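Local atomic coordinates of ABC transporter periplasmic peptide-binding protein (Pseudoalteromonas, PDB entry 4QFL), a protein that binds dipeptides in the periplasm, here Ala-Phe, and probably delivers them to an ABC transporter for uptake. Residues A[54-66]-A[205-217]. Numbering follows the deposited sequence.
Sequences DIIANQLYDRLIS and QYPVGTGPYIYKE
The carboxylate oxygen D62 OD2 is gripped from two sources: T210 OG1 donates to it over 2.9 Å, meeting the anti lone pair, and W233 NE1 gives a second bond. The other oxygen, OD1, is hydrogen-bonded to Y232 OH. With chi1 at 55°, T210 holds its hydroxyl between its backbone N and carbonyl carbon, where OG1 also accepts from a water that in turn takes the backbone N-H of D62. Replacing D62 with an alanine would probably leave the T210 hydroxyl and the W233 indole N-H without their shared acceptor.

Just before D62, the end of helix 50-60 receives the loop 207-212, with its glycines G209 and G211, through its last carbonyls. Y213 N reaches Q59 O at 2.8 Å, nearly in line with the C=O bond, whereas G211 N approaches L60 O from above the carbonyl plane. G209 CA lies 3.3 Å from L60 O and G211 CA 3.6 Å from Y61 N, leaving little room there. Beyond it, L60 sends CD1 to P207 CG (3.7 Å) and CD2 against the Y213 carbonyl, while Y61 crosses P207 at about a right angle, with OH 3.2 Å from P207 CB, and its OH hydrogen-bonds F42 O.

Backbone carbonyls left over at a helix C-terminus thus join helix 50-60 to the lead-in of strand 213-219, and beside them the charge of a buried carboxylate is probably stabilised by hydrogen bonds from hydroxyl and indole groups.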
# COMPACT_ATOMS: atom_id res chain seq x y z
N ASP A 54 -6.15 -4.18 -4.18
CA ASP A 54 -5.94 -5.30 -5.09
C ASP A 54 -7.26 -5.68 -5.74
O ASP A 54 -7.28 -6.13 -6.88
CB ASP A 54 -5.33 -6.51 -4.37
CG ASP A 54 -3.81 -6.44 -4.28
OD1 ASP A 54 -3.21 -5.54 -4.92
OD2 ASP A 54 -3.20 -7.29 -3.59
N ILE A 55 -8.36 -5.49 -5.02
CA ILE A 55 -9.70 -5.80 -5.54
C ILE A 55 -10.22 -4.73 -6.50
O ILE A 55 -10.65 -5.05 -7.61
CB ILE A 55 -10.74 -5.99 -4.40
CG1 ILE A 55 -10.33 -7.15 -3.50
CG2 ILE A 55 -12.13 -6.25 -4.97
CD1 ILE A 55 -11.19 -7.32 -2.27
N ILE A 56 -10.17 -3.46 -6.10
CA ILE A 56 -10.94 -2.41 -6.76
C ILE A 56 -10.21 -1.51 -7.77
O ILE A 56 -10.81 -1.07 -8.74
CB ILE A 56 -11.66 -1.50 -5.73
CG1 ILE A 56 -10.63 -0.70 -4.92
CG2 ILE A 56 -12.54 -2.32 -4.81
CD1 ILE A 56 -11.25 0.25 -3.90
N ALA A 57 -8.94 -1.24 -7.55
CA ALA A 57 -8.26 -0.13 -8.22
C ALA A 57 -8.08 -0.30 -9.73
O ALA A 57 -8.60 0.49 -10.52
CB ALA A 57 -6.92 0.13 -7.56
N ASN A 58 -7.35 -1.34 -10.13
CA ASN A 58 -7.08 -1.57 -11.54
C ASN A 58 -8.26 -2.16 -12.27
O ASN A 58 -8.28 -2.18 -13.50
CB ASN A 58 -5.87 -2.49 -11.74
CG ASN A 58 -4.58 -1.84 -11.34
OD1 ASN A 58 -3.85 -2.34 -10.49
ND2 ASN A 58 -4.29 -0.71 -11.96
N GLN A 59 -9.25 -2.65 -11.53
CA GLN A 59 -10.39 -3.31 -12.14
C GLN A 59 -11.52 -2.35 -12.49
O GLN A 59 -12.07 -2.41 -13.58
CB GLN A 59 -10.90 -4.44 -11.25
CG GLN A 59 -10.03 -5.70 -11.28
CD GLN A 59 -8.62 -5.47 -10.80
OE1 GLN A 59 -8.38 -5.15 -9.63
NE2 GLN A 59 -7.66 -5.63 -11.70
N LEU A 60 -11.87 -1.46 -11.57
CA LEU A 60 -13.01 -0.58 -11.79
C LEU A 60 -12.63 0.77 -12.34
O LEU A 60 -13.48 1.49 -12.85
CB LEU A 60 -13.78 -0.36 -10.49
CG LEU A 60 -14.45 -1.57 -9.86
CD1 LEU A 60 -14.89 -1.20 -8.47
CD2 LEU A 60 -15.62 -2.00 -10.71
N TYR A 61 -11.35 1.13 -12.22
CA TYR A 61 -10.92 2.51 -12.48
C TYR A 61 -9.72 2.64 -13.41
O TYR A 61 -9.06 1.66 -13.73
CB TYR A 61 -10.56 3.19 -11.16
CG TYR A 61 -11.68 3.31 -10.16
CD1 TYR A 61 -12.70 4.24 -10.33
CD2 TYR A 61 -11.71 2.50 -9.02
CE1 TYR A 61 -13.74 4.35 -9.40
CE2 TYR A 61 -12.74 2.61 -8.08
CZ TYR A 61 -13.75 3.54 -8.28
OH TYR A 61 -14.77 3.64 -7.37
N ASP A 62 -9.44 3.88 -13.83
CA ASP A 62 -8.16 4.23 -14.44
C ASP A 62 -7.62 5.48 -13.77
O ASP A 62 -8.38 6.27 -13.23
CB ASP A 62 -8.31 4.53 -15.94
CG ASP A 62 -8.86 3.37 -16.73
OD1 ASP A 62 -8.10 2.42 -17.01
OD2 ASP A 62 -10.05 3.42 -17.12
N ARG A 63 -6.30 5.65 -13.83
CA ARG A 63 -5.65 6.85 -13.35
C ARG A 63 -5.37 7.76 -14.53
O ARG A 63 -5.63 7.39 -15.68
CB ARG A 63 -4.32 6.51 -12.68
CG ARG A 63 -4.44 5.64 -11.43
CD ARG A 63 -3.14 4.85 -11.19
NE ARG A 63 -2.96 3.82 -12.21
CZ ARG A 63 -1.93 2.99 -12.27
NH1 ARG A 63 -0.96 3.06 -11.37
NH2 ARG A 63 -1.86 2.09 -13.25
N LEU A 64 -4.84 8.94 -14.25
CA LEU A 64 -4.36 9.83 -15.28
C LEU A 64 -3.13 9.23 -15.98
O LEU A 64 -3.01 9.25 -17.20
CB LEU A 64 -3.98 11.17 -14.66
CG LEU A 64 -5.16 11.97 -14.12
CD1 LEU A 64 -4.69 13.22 -13.40
CD2 LEU A 64 -6.10 12.31 -15.26
N ILE A 65 -2.23 8.70 -15.17
CA ILE A 65 -0.98 8.14 -15.64
C ILE A 65 -0.60 6.94 -14.79
O ILE A 65 -1.15 6.73 -13.70
CB ILE A 65 0.17 9.14 -15.54
CG1 ILE A 65 0.21 9.75 -14.14
CG2 ILE A 65 0.03 10.21 -16.57
CD1 ILE A 65 1.47 10.50 -13.84
N SER A 66 0.34 6.16 -15.31
CA SER A 66 0.91 5.07 -14.55
C SER A 66 2.44 5.13 -14.65
O SER A 66 2.99 6.03 -15.27
CB SER A 66 0.38 3.71 -15.05
OG SER A 66 0.69 3.49 -16.42
N GLN A 205 -19.58 3.26 -2.08
CA GLN A 205 -19.96 1.86 -1.90
C GLN A 205 -20.42 1.22 -3.20
O GLN A 205 -20.21 0.03 -3.43
CB GLN A 205 -21.11 1.75 -0.91
CG GLN A 205 -20.82 2.30 0.45
CD GLN A 205 -21.97 2.03 1.39
OE1 GLN A 205 -22.13 0.92 1.88
NE2 GLN A 205 -22.80 3.05 1.62
N TYR A 206 -21.08 2.02 -4.02
CA TYR A 206 -21.55 1.58 -5.32
C TYR A 206 -20.85 2.43 -6.35
O TYR A 206 -21.32 3.50 -6.72
CB TYR A 206 -23.05 1.72 -5.42
CG TYR A 206 -23.75 0.85 -4.42
CD1 TYR A 206 -24.00 1.32 -3.15
CD2 TYR A 206 -24.13 -0.44 -4.74
CE1 TYR A 206 -24.64 0.52 -2.21
CE2 TYR A 206 -24.77 -1.25 -3.82
CZ TYR A 206 -25.02 -0.75 -2.55
OH TYR A 206 -25.66 -1.53 -1.61
N PRO A 207 -19.70 1.95 -6.81
CA PRO A 207 -18.75 2.75 -7.56
C PRO A 207 -19.11 2.91 -9.02
O PRO A 207 -19.78 2.06 -9.62
CB PRO A 207 -17.46 1.94 -7.43
CG PRO A 207 -17.92 0.54 -7.34
CD PRO A 207 -19.23 0.57 -6.60
N VAL A 208 -18.66 4.03 -9.59
CA VAL A 208 -18.67 4.23 -11.02
C VAL A 208 -17.29 4.66 -11.46
O VAL A 208 -16.78 5.68 -11.01
CB VAL A 208 -19.68 5.31 -11.44
CG1 VAL A 208 -19.56 5.60 -12.92
CG2 VAL A 208 -21.10 4.86 -11.10
N GLY A 209 -16.68 3.87 -12.34
CA GLY A 209 -15.35 4.18 -12.83
C GLY A 209 -15.31 4.17 -14.33
O GLY A 209 -16.34 4.20 -14.99
N THR A 210 -14.11 4.14 -14.89
CA THR A 210 -13.95 4.05 -16.33
C THR A 210 -13.18 2.79 -16.68
O THR A 210 -12.79 2.59 -17.84
CB THR A 210 -13.18 5.26 -16.89
OG1 THR A 210 -11.92 5.39 -16.22
CG2 THR A 210 -13.98 6.53 -16.69
N GLY A 211 -12.97 1.94 -15.67
CA GLY A 211 -12.11 0.78 -15.75
C GLY A 211 -12.69 -0.39 -16.51
O GLY A 211 -13.86 -0.35 -16.91
N PRO A 212 -11.89 -1.45 -16.69
CA PRO A 212 -12.23 -2.64 -17.49
C PRO A 212 -13.39 -3.47 -16.95
O PRO A 212 -13.97 -4.24 -17.71
CB PRO A 212 -10.94 -3.46 -17.47
CG PRO A 212 -10.21 -3.00 -16.26
CD PRO A 212 -10.53 -1.53 -16.13
N TYR A 213 -13.72 -3.34 -15.67
CA TYR A 213 -14.83 -4.08 -15.09
C TYR A 213 -15.76 -3.16 -14.33
O TYR A 213 -15.37 -2.08 -13.90
CB TYR A 213 -14.33 -5.20 -14.18
CG TYR A 213 -13.32 -6.09 -14.85
CD1 TYR A 213 -13.72 -7.18 -15.63
CD2 TYR A 213 -11.96 -5.84 -14.73
CE1 TYR A 213 -12.79 -8.00 -16.26
CE2 TYR A 213 -11.02 -6.65 -15.35
CZ TYR A 213 -11.45 -7.73 -16.12
OH TYR A 213 -10.52 -8.54 -16.74
N ILE A 214 -17.01 -3.60 -14.18
CA ILE A 214 -18.06 -2.79 -13.59
C ILE A 214 -18.58 -3.48 -12.36
O ILE A 214 -18.62 -4.70 -12.29
CB ILE A 214 -19.23 -2.61 -14.58
CG1 ILE A 214 -18.71 -2.08 -15.91
CG2 ILE A 214 -20.30 -1.71 -14.00
CD1 ILE A 214 -19.79 -1.89 -16.95
N TYR A 215 -18.98 -2.69 -11.37
CA TYR A 215 -19.54 -3.23 -10.14
C TYR A 215 -20.89 -3.92 -10.37
O TYR A 215 -21.80 -3.34 -10.99
CB TYR A 215 -19.69 -2.12 -9.10
CG TYR A 215 -20.39 -2.53 -7.83
CD1 TYR A 215 -21.78 -2.58 -7.76
CD2 TYR A 215 -19.66 -2.85 -6.69
CE1 TYR A 215 -22.42 -2.94 -6.59
CE2 TYR A 215 -20.30 -3.22 -5.51
CZ TYR A 215 -21.68 -3.25 -5.48
OH TYR A 215 -22.32 -3.61 -4.32
N LYS A 216 -21.02 -5.15 -9.87
CA LYS A 216 -22.29 -5.88 -9.92
C LYS A 216 -22.86 -6.14 -8.51
O LYS A 216 -23.99 -5.78 -8.21
CB LYS A 216 -22.13 -7.19 -10.69
CG LYS A 216 -23.39 -8.02 -10.80
CD LYS A 216 -24.45 -7.32 -11.63
CE LYS A 216 -25.80 -8.06 -11.56
NZ LYS A 216 -25.73 -9.44 -12.12
N GLU A 217 -22.05 -6.74 -7.64
CA GLU A 217 -22.55 -7.28 -6.39
C GLU A 217 -21.48 -7.38 -5.31
O GLU A 217 -20.30 -7.56 -5.59
CB GLU A 217 -23.13 -8.68 -6.68
CG GLU A 217 -23.85 -9.35 -5.53
CD GLU A 217 -24.26 -10.77 -5.88
OE1 GLU A 217 -24.38 -11.07 -7.09
OE2 GLU A 217 -24.43 -11.59 -4.96
O HOH W 1 -11.91 5.49 -13.44